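Local coordinates for protein putative sulfatase yidJ (Bacteroides fragilis, PDB 2QZU) that probably hydrolyses sulfate esters as an arylsulfatase of the sulfatase family, whose members belong to the alkaline phosphatase clan, at residues A[436-440]-A[441-445]; A[463-466]-A[467-471]; A[415-419]-A[420-424]; A[73-76]-A[77-80]. All blocks are in the same frame, centred on the assembly; numbering follows the deposited sequence.

Interaction 1 of 4, residues A[436-440]-A[441-445]; sequences ILFDR and TNDPH
An Asx turn, in which Asp439 receives the backbone N-H groups of Thr441 and Asn442, closes off strand 431-439 at the outer edge of the four-stranded antiparallel sheet. Asp439 OD1 does the gripping. Thr441 N lies 3.0 Å from Asp439 OD1 and approaches close to the line of its C-O bond, whereas Asn442 N stands 3.3 Å from the same OD1, well above the carboxylate plane but with a straight N-H (166°). CG of Asp439 is anti to its own backbone N (chi1 178°), which brings OD1 within reach of both N-H groups. The second oxygen, Asp439 OD2, takes a weak bond from Asn442 ND2 at 3.5 Å, the amide turned 66° from the carboxylate; its stronger partner is Arg420 of the hairpin bend, in a salt bridge. Asp443 N bonds to Asp439 O at 2.8 Å, adding an i to i+4 backbone bond, so side chain and carbonyl of one residue together hold the turn. Asp443 in turn holds the chain that follows, its carboxylate receiving Met447 N and Asn448 N. Arg440 leaves the turn, its guanidinium reaching Thr418 O. A water joins the two aspartates, giving its oxygen to Asp439 N at 2.9 Å and a proton to Asp443 OD2 at 2.8 Å, while Asp443 OD2 also sits 3.8 Å from Phe438 CD2.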
loop_
_atom_site.group_PDB
_atom_site.type_symbol
_atom_site.label_atom_id
_atom_site.label_comp_id
_atom_site.label_asym_id
_atom_site.label_seq_id
_atom_site.Cartn_x
_atom_site.Cartn_y
_atom_site.Cartn_z
ATOM N N ILE A 436 -10.392 -33.735 4.406
ATOM C CA ILE A 436 -11.424 -32.776 4.052
ATOM C C ILE A 436 -12.227 -33.253 2.848
ATOM O O ILE A 436 -11.666 -33.735 1.867
ATOM C CB ILE A 436 -10.784 -31.408 3.735
ATOM C CG1 ILE A 436 -9.987 -30.929 4.954
ATOM C CG2 ILE A 436 -11.855 -30.392 3.358
ATOM C CD1 ILE A 436 -9.004 -29.818 4.655
ATOM N N LEU A 437 -13.548 -33.124 2.931
ATOM C CA LEU A 437 -14.417 -33.533 1.841
ATOM C C LEU A 437 -15.614 -32.600 1.744
ATOM O O LEU A 437 -16.320 -32.378 2.725
ATOM C CB LEU A 437 -14.902 -34.973 2.046
ATOM C CG LEU A 437 -15.885 -35.514 1.000
ATOM C CD1 LEU A 437 -15.245 -35.479 -0.380
ATOM C CD2 LEU A 437 -16.292 -36.938 1.366
ATOM N N PHE A 438 -15.823 -32.040 0.558
ATOM C CA PHE A 438 -16.949 -31.144 0.322
ATOM C C PHE A 438 -17.802 -31.675 -0.821
ATOM O O PHE A 438 -17.277 -32.107 -1.850
ATOM C CB PHE A 438 -16.476 -29.737 -0.068
ATOM C CG PHE A 438 -15.744 -29.009 1.017
ATOM C CD1 PHE A 438 -14.403 -28.663 0.852
ATOM C CD2 PHE A 438 -16.395 -28.635 2.188
ATOM C CE1 PHE A 438 -13.722 -27.949 1.843
ATOM C CE2 PHE A 438 -15.728 -27.928 3.182
ATOM C CZ PHE A 438 -14.389 -27.583 3.010
ATOM N N ASP A 439 -19.117 -31.646 -0.627
ATOM C CA ASP A 439 -20.069 -32.068 -1.648
ATOM C C ASP A 439 -20.523 -30.739 -2.241
ATOM O O ASP A 439 -21.365 -30.056 -1.662
ATOM C CB ASP A 439 -21.262 -32.782 -1.005
ATOM C CG ASP A 439 -22.307 -33.212 -2.022
ATOM O OD1 ASP A 439 -22.420 -32.559 -3.083
ATOM O OD2 ASP A 439 -23.026 -34.194 -1.755
ATOM N N ARG A 440 -19.965 -30.368 -3.388
ATOM C CA ARG A 440 -20.299 -29.087 -4.005
ATOM C C ARG A 440 -21.717 -28.963 -4.561
ATOM O O ARG A 440 -22.175 -27.860 -4.857
ATOM C CB ARG A 440 -19.276 -28.749 -5.090
ATOM C CG ARG A 440 -17.840 -28.703 -4.579
ATOM C CD ARG A 440 -16.952 -27.878 -5.509
ATOM N NE ARG A 440 -17.036 -28.334 -6.892
ATOM C CZ ARG A 440 -16.482 -29.452 -7.356
ATOM N NH1 ARG A 440 -15.787 -30.247 -6.549
ATOM N NH2 ARG A 440 -16.638 -29.783 -8.628
ATOM N N THR A 441 -22.413 -30.086 -4.701
ATOM C CA THR A 441 -23.782 -30.061 -5.202
ATOM C C THR A 441 -24.718 -29.539 -4.113
ATOM O O THR A 441 -25.484 -28.601 -4.339
ATOM C CB THR A 441 -24.247 -31.468 -5.631
ATOM O OG1 THR A 441 -23.436 -31.925 -6.721
ATOM C CG2 THR A 441 -25.710 -31.440 -6.069
ATOM N N ASN A 442 -24.645 -30.145 -2.931
ATOM C CA ASN A 442 -25.488 -29.744 -1.803
ATOM C C ASN A 442 -24.865 -28.615 -0.986
ATOM O O ASN A 442 -25.555 -27.920 -0.240
ATOM C CB ASN A 442 -25.734 -30.940 -0.873
ATOM C CG ASN A 442 -26.771 -31.905 -1.415
ATOM O OD1 ASN A 442 -27.935 -31.546 -1.599
ATOM N ND2 ASN A 442 -26.356 -33.142 -1.666
ATOM N N ASP A 443 -23.558 -28.440 -1.138
ATOM C CA ASP A 443 -22.810 -27.430 -0.396
ATOM C C ASP A 443 -21.854 -26.732 -1.367
ATOM O O ASP A 443 -20.636 -26.884 -1.274
ATOM C CB ASP A 443 -22.052 -28.148 0.733
ATOM C CG ASP A 443 -21.144 -27.230 1.533
ATOM O OD1 ASP A 443 -21.523 -26.074 1.802
ATOM O OD2 ASP A 443 -20.047 -27.693 1.919
ATOM N N PRO A 444 -22.402 -25.951 -2.314
ATOM C CA PRO A 444 -21.585 -25.241 -3.306
ATOM C C PRO A 444 -20.551 -24.262 -2.756
ATOM O O PRO A 444 -19.511 -24.040 -3.378
ATOM C CB PRO A 444 -22.633 -24.558 -4.187
ATOM C CG PRO A 444 -23.761 -24.301 -3.226
ATOM C CD PRO A 444 -23.826 -25.598 -2.459
ATOM N N HIS A 445 -20.825 -23.678 -1.595
ATOM C CA HIS A 445 -19.893 -22.721 -1.010
ATOM C C HIS A 445 -18.930 -23.379 -0.030
ATOM O O HIS A 445 -18.241 -22.703 0.736
ATOM C CB HIS A 445 -20.673 -21.591 -0.343
ATOM C CG HIS A 445 -21.604 -20.885 -1.280
ATOM N ND1 HIS A 445 -21.156 -20.181 -2.378
ATOM C CD2 HIS A 445 -22.956 -20.835 -1.325
ATOM C CE1 HIS A 445 -22.194 -19.730 -3.060
ATOM N NE2 HIS A 445 -23.295 -20.112 -2.445
HETATM O O HOH W 1 -20.071 -30.513 1.863
#

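Interaction 2 of 4, residues A[463-466]-A[467-471]; sequences RQLK and TWLEK
Leu465 and Leu469, one turn apart on helix 455-471, make the tight side of this helical contact. CD2 of Leu465 lies 3.7 Å from Leu469 CG, and CD1 of Leu469 touches the same methyl, the two side chains meeting at a slant. Both press on Arg414 of strand 412-417, and Leu465 also on Leu416. In the backbone, Leu469 N bonds to Leu465 O at 2.8 Å, part of the regular i to i+4 series. The Trp468 side chain leads away from the pair, its NE1 bonded to Tyr402 OH and its ring edge-to-face with Tyr88. The other side is looser and more exposed. Lys466 and Glu470 carry opposite charges, yet Lys466 NZ stays 4.5 Å from Glu470 OE2, beyond a salt bridge. The ammonium instead goes to the carbonyls of Ala477 and Ile480 in the C-terminal tail, and the near approach probably contributes only a mild attraction. Thr467 folds back on its own helix: with OG1 anti to the carbonyl carbon (chi1 -60°), the hydroxyl comes round to the preceding turn. Arg463 O thus accepts two donors from opposite faces of its plane, Thr467 N at 2.9 Å from Arg463 O and Thr467 OG1 also at 2.9 Å from it.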
loop_
_atom_site.group_PDB
_atom_site.type_symbol
_atom_site.label_atom_id
_atom_site.label_comp_id
_atom_site.label_asym_id
_atom_site.label_seq_id
_atom_site.Cartn_x
_atom_site.Cartn_y
_atom_site.Cartn_z
ATOM N N ARG A 463 -8.005 -44.324 -2.078
ATOM C CA ARG A 463 -7.284 -45.198 -2.993
ATOM C C ARG A 463 -7.085 -44.493 -4.330
ATOM O O ARG A 463 -6.047 -44.644 -4.970
ATOM C CB ARG A 463 -8.022 -46.527 -3.206
ATOM C CG ARG A 463 -9.400 -46.422 -3.830
ATOM C CD ARG A 463 -9.861 -47.797 -4.303
ATOM N NE ARG A 463 -11.258 -47.815 -4.733
ATOM C CZ ARG A 463 -12.294 -47.718 -3.906
ATOM N NH1 ARG A 463 -12.092 -47.595 -2.601
ATOM N NH2 ARG A 463 -13.531 -47.747 -4.383
ATOM N N GLN A 464 -8.078 -43.708 -4.736
ATOM C CA GLN A 464 -7.999 -42.980 -5.996
ATOM C C GLN A 464 -6.849 -41.967 -5.946
ATOM O O GLN A 464 -6.111 -41.812 -6.917
ATOM C CB GLN A 464 -9.330 -42.273 -6.281
ATOM C CG GLN A 464 -9.400 -41.591 -7.644
ATOM C CD GLN A 464 -10.749 -40.939 -7.918
ATOM O OE1 GLN A 464 -10.917 -40.241 -8.920
ATOM N NE2 GLN A 464 -11.716 -41.167 -7.033
ATOM N N LEU A 465 -6.687 -41.302 -4.805
ATOM C CA LEU A 465 -5.620 -40.310 -4.639
ATOM C C LEU A 465 -4.266 -41.015 -4.648
ATOM O O LEU A 465 -3.323 -40.571 -5.303
ATOM C CB LEU A 465 -5.782 -39.565 -3.308
ATOM C CG LEU A 465 -5.399 -38.081 -3.211
ATOM C CD1 LEU A 465 -4.991 -37.778 -1.783
ATOM C CD2 LEU A 465 -4.276 -37.726 -4.164
ATOM N N LYS A 466 -4.176 -42.118 -3.909
ATOM C CA LYS A 466 -2.934 -42.876 -3.836
ATOM C C LYS A 466 -2.499 -43.321 -5.229
ATOM O O LYS A 466 -1.326 -43.207 -5.591
ATOM C CB LYS A 466 -3.109 -44.091 -2.922
ATOM C CG LYS A 466 -1.807 -44.803 -2.581
ATOM C CD LYS A 466 -2.058 -45.957 -1.622
ATOM C CE LYS A 466 -0.792 -46.755 -1.355
ATOM N NZ LYS A 466 0.247 -45.977 -0.625
ATOM N N THR A 467 -3.449 -43.825 -6.012
ATOM C CA THR A 467 -3.155 -44.278 -7.369
ATOM C C THR A 467 -2.635 -43.110 -8.207
ATOM O O THR A 467 -1.697 -43.270 -8.991
ATOM C CB THR A 467 -4.412 -44.869 -8.042
ATOM O OG1 THR A 467 -4.874 -45.994 -7.282
ATOM C CG2 THR A 467 -4.099 -45.318 -9.461
ATOM N N TRP A 468 -3.246 -41.941 -8.029
ATOM C CA TRP A 468 -2.840 -40.738 -8.752
ATOM C C TRP A 468 -1.420 -40.326 -8.380
ATOM O O TRP A 468 -0.603 -40.017 -9.247
ATOM C CB TRP A 468 -3.802 -39.575 -8.454
ATOM C CG TRP A 468 -3.297 -38.254 -8.968
ATOM C CD1 TRP A 468 -2.638 -37.291 -8.259
ATOM C CD2 TRP A 468 -3.330 -37.799 -10.324
ATOM N NE1 TRP A 468 -2.252 -36.265 -9.090
ATOM C CE2 TRP A 468 -2.665 -36.551 -10.364
ATOM C CE3 TRP A 468 -3.854 -38.325 -11.511
ATOM C CZ2 TRP A 468 -2.513 -35.822 -11.547
ATOM C CZ3 TRP A 468 -3.700 -37.598 -12.691
ATOM C CH2 TRP A 468 -3.036 -36.361 -12.696
ATOM N N LEU A 469 -1.127 -40.320 -7.084
ATOM C CA LEU A 469 0.198 -39.930 -6.635
ATOM C C LEU A 469 1.267 -40.922 -7.102
ATOM O O LEU A 469 2.387 -40.526 -7.423
ATOM C CB LEU A 469 0.201 -39.770 -5.110
ATOM C CG LEU A 469 -0.764 -38.669 -4.624
ATOM C CD1 LEU A 469 -0.886 -38.701 -3.107
ATOM C CD2 LEU A 469 -0.263 -37.301 -5.087
ATOM N N GLU A 470 0.925 -42.209 -7.159
ATOM C CA GLU A 470 1.883 -43.214 -7.618
ATOM C C GLU A 470 2.153 -43.030 -9.118
ATOM O O GLU A 470 3.292 -43.121 -9.576
ATOM C CB GLU A 470 1.349 -44.627 -7.342
ATOM C CG GLU A 470 1.201 -44.940 -5.850
ATOM C CD GLU A 470 0.622 -46.319 -5.572
ATOM O OE1 GLU A 470 -0.473 -46.623 -6.088
ATOM O OE2 GLU A 470 1.258 -47.093 -4.828
ATOM N N LYS A 471 1.093 -42.750 -9.868
ATOM C CA LYS A 471 1.186 -42.547 -11.312
ATOM C C LYS A 471 2.081 -41.360 -11.658
ATOM O O LYS A 471 2.802 -41.389 -12.657
ATOM C CB LYS A 471 -0.215 -42.318 -11.885
ATOM C CG LYS A 471 -0.284 -42.158 -13.395
ATOM C CD LYS A 471 -1.739 -42.052 -13.843
ATOM C CE LYS A 471 -1.869 -41.956 -15.358
ATOM N NZ LYS A 471 -1.306 -40.690 -15.898
#

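Interaction 3 of 4, residues A[415-419]-A[420-424]; sequences GLRTD and RYTYA
Leu416 pairs with Tyr423 in a tight beta hairpin, strands 415-417 and 421-424 running antiparallel at 174° with axes 4.5 Å apart, and Asp419 and Arg420 forming the bend. Leu416 N bonds to Tyr423 O and Tyr423 N to Leu416 O, each at 2.8 Å; nearer the bend, Thr418 N bonds to Tyr421 O at 2.7 Å. Thr418 then works through its side chain in an ST turn. Its OG1 sits between the backbone N and the carbonyl carbon (chi1 79°), which tucks the hydroxyl inside the bend: Thr418 OG1 accepts Arg420 N at 3.0 Å and Tyr421 N at 2.8 Å. This OG1 also lies at the edge of the Tyr421 ring. Arg420 runs out extended past one face of that ring, its CG offset toward the rim, while Tyr421 OH rests 3.2 Å above the centre of the Arg420 guanidinium, which continues to Asp439. On the face shared by Arg417 and Thr422, Arg417 stretches from the sheet to a salt bridge with Glu331. Arg440, just beyond the end of the neighbouring strand, meets the bend from outside; the hydroxyl, by taking both N-H groups, probably holds the turn from within.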
loop_
_atom_site.group_PDB
_atom_site.type_symbol
_atom_site.label_atom_id
_atom_site.label_comp_id
_atom_site.label_asym_id
_atom_site.label_seq_id
_atom_site.Cartn_x
_atom_site.Cartn_y
_atom_site.Cartn_z
ATOM N N GLY A 415 -4.897 -33.615 -3.102
ATOM C CA GLY A 415 -6.328 -33.824 -3.194
ATOM C C GLY A 415 -6.815 -34.094 -4.596
ATOM O O GLY A 415 -6.031 -34.195 -5.538
ATOM N N LEU A 416 -8.130 -34.213 -4.719
ATOM C CA LEU A 416 -8.776 -34.466 -5.994
ATOM C C LEU A 416 -10.050 -33.635 -6.089
ATOM O O LEU A 416 -10.712 -33.386 -5.082
ATOM C CB LEU A 416 -9.138 -35.948 -6.117
ATOM C CG LEU A 416 -8.027 -36.997 -6.113
ATOM C CD1 LEU A 416 -8.655 -38.386 -6.018
ATOM C CD2 LEU A 416 -7.181 -36.869 -7.369
ATOM N N ARG A 417 -10.381 -33.200 -7.297
ATOM C CA ARG A 417 -11.596 -32.429 -7.527
ATOM C C ARG A 417 -12.385 -33.147 -8.611
ATOM O O ARG A 417 -11.932 -33.240 -9.753
ATOM C CB ARG A 417 -11.272 -30.996 -7.987
ATOM C CG ARG A 417 -12.517 -30.110 -8.213
ATOM C CD ARG A 417 -12.127 -28.698 -8.661
ATOM N NE ARG A 417 -13.278 -27.808 -8.837
ATOM C CZ ARG A 417 -14.160 -27.897 -9.830
ATOM N NH1 ARG A 417 -14.037 -28.837 -10.754
ATOM N NH2 ARG A 417 -15.165 -27.031 -9.905
ATOM N N THR A 418 -13.544 -33.692 -8.252
ATOM C CA THR A 418 -14.381 -34.364 -9.238
ATOM C C THR A 418 -15.466 -33.357 -9.602
ATOM O O THR A 418 -15.522 -32.270 -9.019
ATOM C CB THR A 418 -15.056 -35.633 -8.675
ATOM O OG1 THR A 418 -16.184 -35.262 -7.875
ATOM C CG2 THR A 418 -14.074 -36.431 -7.828
ATOM N N ASP A 419 -16.328 -33.708 -10.551
ATOM C CA ASP A 419 -17.388 -32.796 -10.952
ATOM C C ASP A 419 -18.370 -32.500 -9.824
ATOM O O ASP A 419 -19.225 -31.627 -9.961
ATOM C CB ASP A 419 -18.151 -33.340 -12.168
ATOM C CG ASP A 419 -18.650 -34.756 -11.963
ATOM O OD1 ASP A 419 -18.998 -35.115 -10.818
ATOM O OD2 ASP A 419 -18.707 -35.507 -12.958
ATOM N N ARG A 420 -18.245 -33.214 -8.708
ATOM C CA ARG A 420 -19.143 -33.003 -7.575
ATOM C C ARG A 420 -18.442 -32.789 -6.237
ATOM O O ARG A 420 -18.879 -31.965 -5.428
ATOM C CB ARG A 420 -20.104 -34.188 -7.433
ATOM C CG ARG A 420 -21.015 -34.081 -6.214
ATOM C CD ARG A 420 -21.932 -35.286 -6.072
ATOM N NE ARG A 420 -22.826 -35.138 -4.926
ATOM C CZ ARG A 420 -23.684 -36.067 -4.517
ATOM N NH1 ARG A 420 -23.773 -37.226 -5.157
ATOM N NH2 ARG A 420 -24.455 -35.837 -3.464
ATOM N N TYR A 421 -17.357 -33.524 -6.009
ATOM C CA TYR A 421 -16.621 -33.447 -4.748
ATOM C C TYR A 421 -15.218 -32.851 -4.813
ATOM O O TYR A 421 -14.539 -32.925 -5.832
ATOM C CB TYR A 421 -16.467 -34.854 -4.154
ATOM C CG TYR A 421 -17.755 -35.577 -3.832
ATOM C CD1 TYR A 421 -18.469 -35.284 -2.672
ATOM C CD2 TYR A 421 -18.255 -36.561 -4.687
ATOM C CE1 TYR A 421 -19.653 -35.959 -2.366
ATOM C CE2 TYR A 421 -19.436 -37.240 -4.391
ATOM C CZ TYR A 421 -20.127 -36.931 -3.230
ATOM O OH TYR A 421 -21.297 -37.596 -2.934
ATOM N N THR A 422 -14.796 -32.258 -3.700
ATOM C CA THR A 422 -13.437 -31.750 -3.570
ATOM C C THR A 422 -12.931 -32.491 -2.336
ATOM O O THR A 422 -13.481 -32.339 -1.243
ATOM C CB THR A 422 -13.381 -30.229 -3.332
ATOM O OG1 THR A 422 -13.838 -29.548 -4.506
ATOM C CG2 THR A 422 -11.944 -29.790 -3.040
ATOM N N TYR A 423 -11.910 -33.319 -2.530
ATOM C CA TYR A 423 -11.332 -34.119 -1.454
ATOM C C TYR A 423 -9.868 -33.756 -1.273
ATOM O O TYR A 423 -9.149 -33.552 -2.248
ATOM C CB TYR A 423 -11.445 -35.608 -1.803
ATOM C CG TYR A 423 -10.793 -36.548 -0.811
ATOM C CD1 TYR A 423 -11.394 -36.828 0.414
ATOM C CD2 TYR A 423 -9.573 -37.159 -1.103
ATOM C CE1 TYR A 423 -10.798 -37.696 1.325
ATOM C CE2 TYR A 423 -8.968 -38.031 -0.198
ATOM C CZ TYR A 423 -9.589 -38.292 1.014
ATOM O OH TYR A 423 -8.999 -39.145 1.914
ATOM N N ALA A 424 -9.429 -33.664 -0.025
ATOM C CA ALA A 424 -8.036 -33.347 0.242
ATOM C C ALA A 424 -7.580 -33.944 1.561
ATOM O O ALA A 424 -8.363 -34.075 2.502
ATOM C CB ALA A 424 -7.837 -31.844 0.262
#

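Interaction 4 of 4, residues A[73-76]-A[77-80]; sequences YPVS and SPAR
Val75 occupies the N-cap position of helix 76-85, and its carbonyl accepts the first helical bond, Ala79 N to Val75 O at 2.9 Å; the next runs from Arg80 N to Ser76 O at 3.0 Å. Just ahead of the helix the chain makes an inverse gamma turn centred on Pro74, Val75 N returning to Tyr73 O. This reversal brings Tyr73 back beside the first helical turn. Pro78 CB lies over one face of the Tyr73 ring in a CH-pi contact, 3.7 Å from the ring centroid and 19° off its normal. On the same segment as the tyrosine, Val75 CG1 meets Pro78 CD at 3.6 Å, so the proline touches the tyrosine through CB and the valine through CD. Ser76, Pro78 and Arg80 belong to the sulfatase signature, in which the first residue of a Ser/Cys-X-Pro-X-Arg sequence is oxidised to the catalytic aldehyde; Ser76 is predicted to become 3-oxoalanine but is plain serine here. Its OG, anti to the backbone N (chi1 -176°), points along the helix side toward the arginine and also bonds to His134 ND1. Ser77 OG hydrogen-bonds to His134 O and Cys98 N. Arg80 extends from CG to NE, and its far end is held by a salt bridge to Asp36 and a hydrogen bond to Ser227. Arg80 NE donates a hydrogen bond to Ser76 OG at 3.1 Å, with OG tilted 16° out of the guanidinium plane.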
loop_
_atom_site.group_PDB
_atom_site.type_symbol
_atom_site.label_atom_id
_atom_site.label_comp_id
_atom_site.label_asym_id
_atom_site.label_seq_id
_atom_site.Cartn_x
_atom_site.Cartn_y
_atom_site.Cartn_z
ATOM N N TYR A 73 -2.568 -26.169 -8.490
ATOM C CA TYR A 73 -1.727 -25.624 -7.426
ATOM C C TYR A 73 -1.920 -24.126 -7.622
ATOM O O TYR A 73 -1.148 -23.477 -8.328
ATOM C CB TYR A 73 -0.260 -26.010 -7.632
ATOM C CG TYR A 73 0.611 -25.851 -6.399
ATOM C CD1 TYR A 73 0.235 -25.009 -5.357
ATOM C CD2 TYR A 73 1.819 -26.544 -6.281
ATOM C CE1 TYR A 73 1.035 -24.856 -4.222
ATOM C CE2 TYR A 73 2.634 -26.392 -5.148
ATOM C CZ TYR A 73 2.230 -25.547 -4.126
ATOM O OH TYR A 73 3.016 -25.390 -3.004
ATOM N N PRO A 74 -2.970 -23.561 -7.006
ATOM C CA PRO A 74 -3.288 -22.136 -7.124
ATOM C C PRO A 74 -2.350 -21.129 -6.459
ATOM O O PRO A 74 -2.726 -20.442 -5.513
ATOM C CB PRO A 74 -4.718 -22.070 -6.592
ATOM C CG PRO A 74 -4.698 -23.090 -5.503
ATOM C CD PRO A 74 -3.941 -24.248 -6.132
ATOM N N VAL A 75 -1.126 -21.064 -6.980
ATOM C CA VAL A 75 -0.076 -20.160 -6.523
ATOM C C VAL A 75 0.705 -19.782 -7.784
ATOM O O VAL A 75 0.892 -20.617 -8.673
ATOM C CB VAL A 75 0.867 -20.848 -5.519
ATOM C CG1 VAL A 75 1.955 -19.880 -5.080
ATOM C CG2 VAL A 75 0.072 -21.327 -4.316
ATOM N N SER A 76 1.168 -18.537 -7.855
ATOM C CA SER A 76 1.868 -18.045 -9.043
ATOM C C SER A 76 2.960 -18.911 -9.684
ATOM O O SER A 76 2.738 -19.519 -10.732
ATOM C CB SER A 76 2.419 -16.641 -8.779
ATOM O OG SER A 76 3.029 -16.118 -9.953
ATOM N N SER A 77 4.141 -18.965 -9.081
ATOM C CA SER A 77 5.223 -19.744 -9.674
ATOM C C SER A 77 4.885 -21.211 -9.921
ATOM O O SER A 77 5.125 -21.725 -11.018
ATOM C CB SER A 77 6.487 -19.631 -8.822
ATOM O OG SER A 77 6.852 -18.272 -8.680
ATOM N N PRO A 78 4.328 -21.904 -8.913
ATOM C CA PRO A 78 3.986 -23.316 -9.106
ATOM C C PRO A 78 3.065 -23.530 -10.302
ATOM O O PRO A 78 3.289 -24.434 -11.113
ATOM C CB PRO A 78 3.322 -23.694 -7.781
ATOM C CG PRO A 78 4.056 -22.832 -6.790
ATOM C CD PRO A 78 4.107 -21.494 -7.513
ATOM N N ALA A 79 2.031 -22.698 -10.417
ATOM C CA ALA A 79 1.094 -22.834 -11.525
ATOM C C ALA A 79 1.795 -22.594 -12.863
ATOM O O ALA A 79 1.615 -23.357 -13.805
ATOM C CB ALA A 79 -0.078 -21.862 -11.358
ATOM N N ARG A 80 2.595 -21.534 -12.940
ATOM C CA ARG A 80 3.315 -21.214 -14.170
ATOM C C ARG A 80 4.328 -22.305 -14.502
ATOM O O ARG A 80 4.558 -22.617 -15.672
ATOM C CB ARG A 80 4.010 -19.853 -14.028
ATOM C CG ARG A 80 3.014 -18.709 -13.831
ATOM C CD ARG A 80 3.655 -17.460 -13.246
ATOM N NE ARG A 80 2.662 -16.414 -13.021
ATOM C CZ ARG A 80 2.130 -15.661 -13.979
ATOM N NH1 ARG A 80 2.495 -15.826 -15.245
ATOM N NH2 ARG A 80 1.223 -14.748 -13.672
#

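How the interactions relate
In chain order the contacts run interaction 4, 3, 1, 2, each local and finished before the next begins, so none nests in or crosses another. Interaction 4 starts helix 76-85 in the buried middle of the chain. Interaction 3 closes the hairpin between strands 412-417 and 421-428, and interaction 1 turns the chain out of the adjoining strand 431-439; these two touch directly, the end of that strand meeting the hairpin bend. Interaction 2 lies on helix 455-471, which covers the hairpin: Gln464 and Leu465 pack on Leu416, whereas interaction 1 stays about 9 Å away at nearest atoms. Interaction 4 touches none of the others, its centre about 19 Å from that of interaction 3.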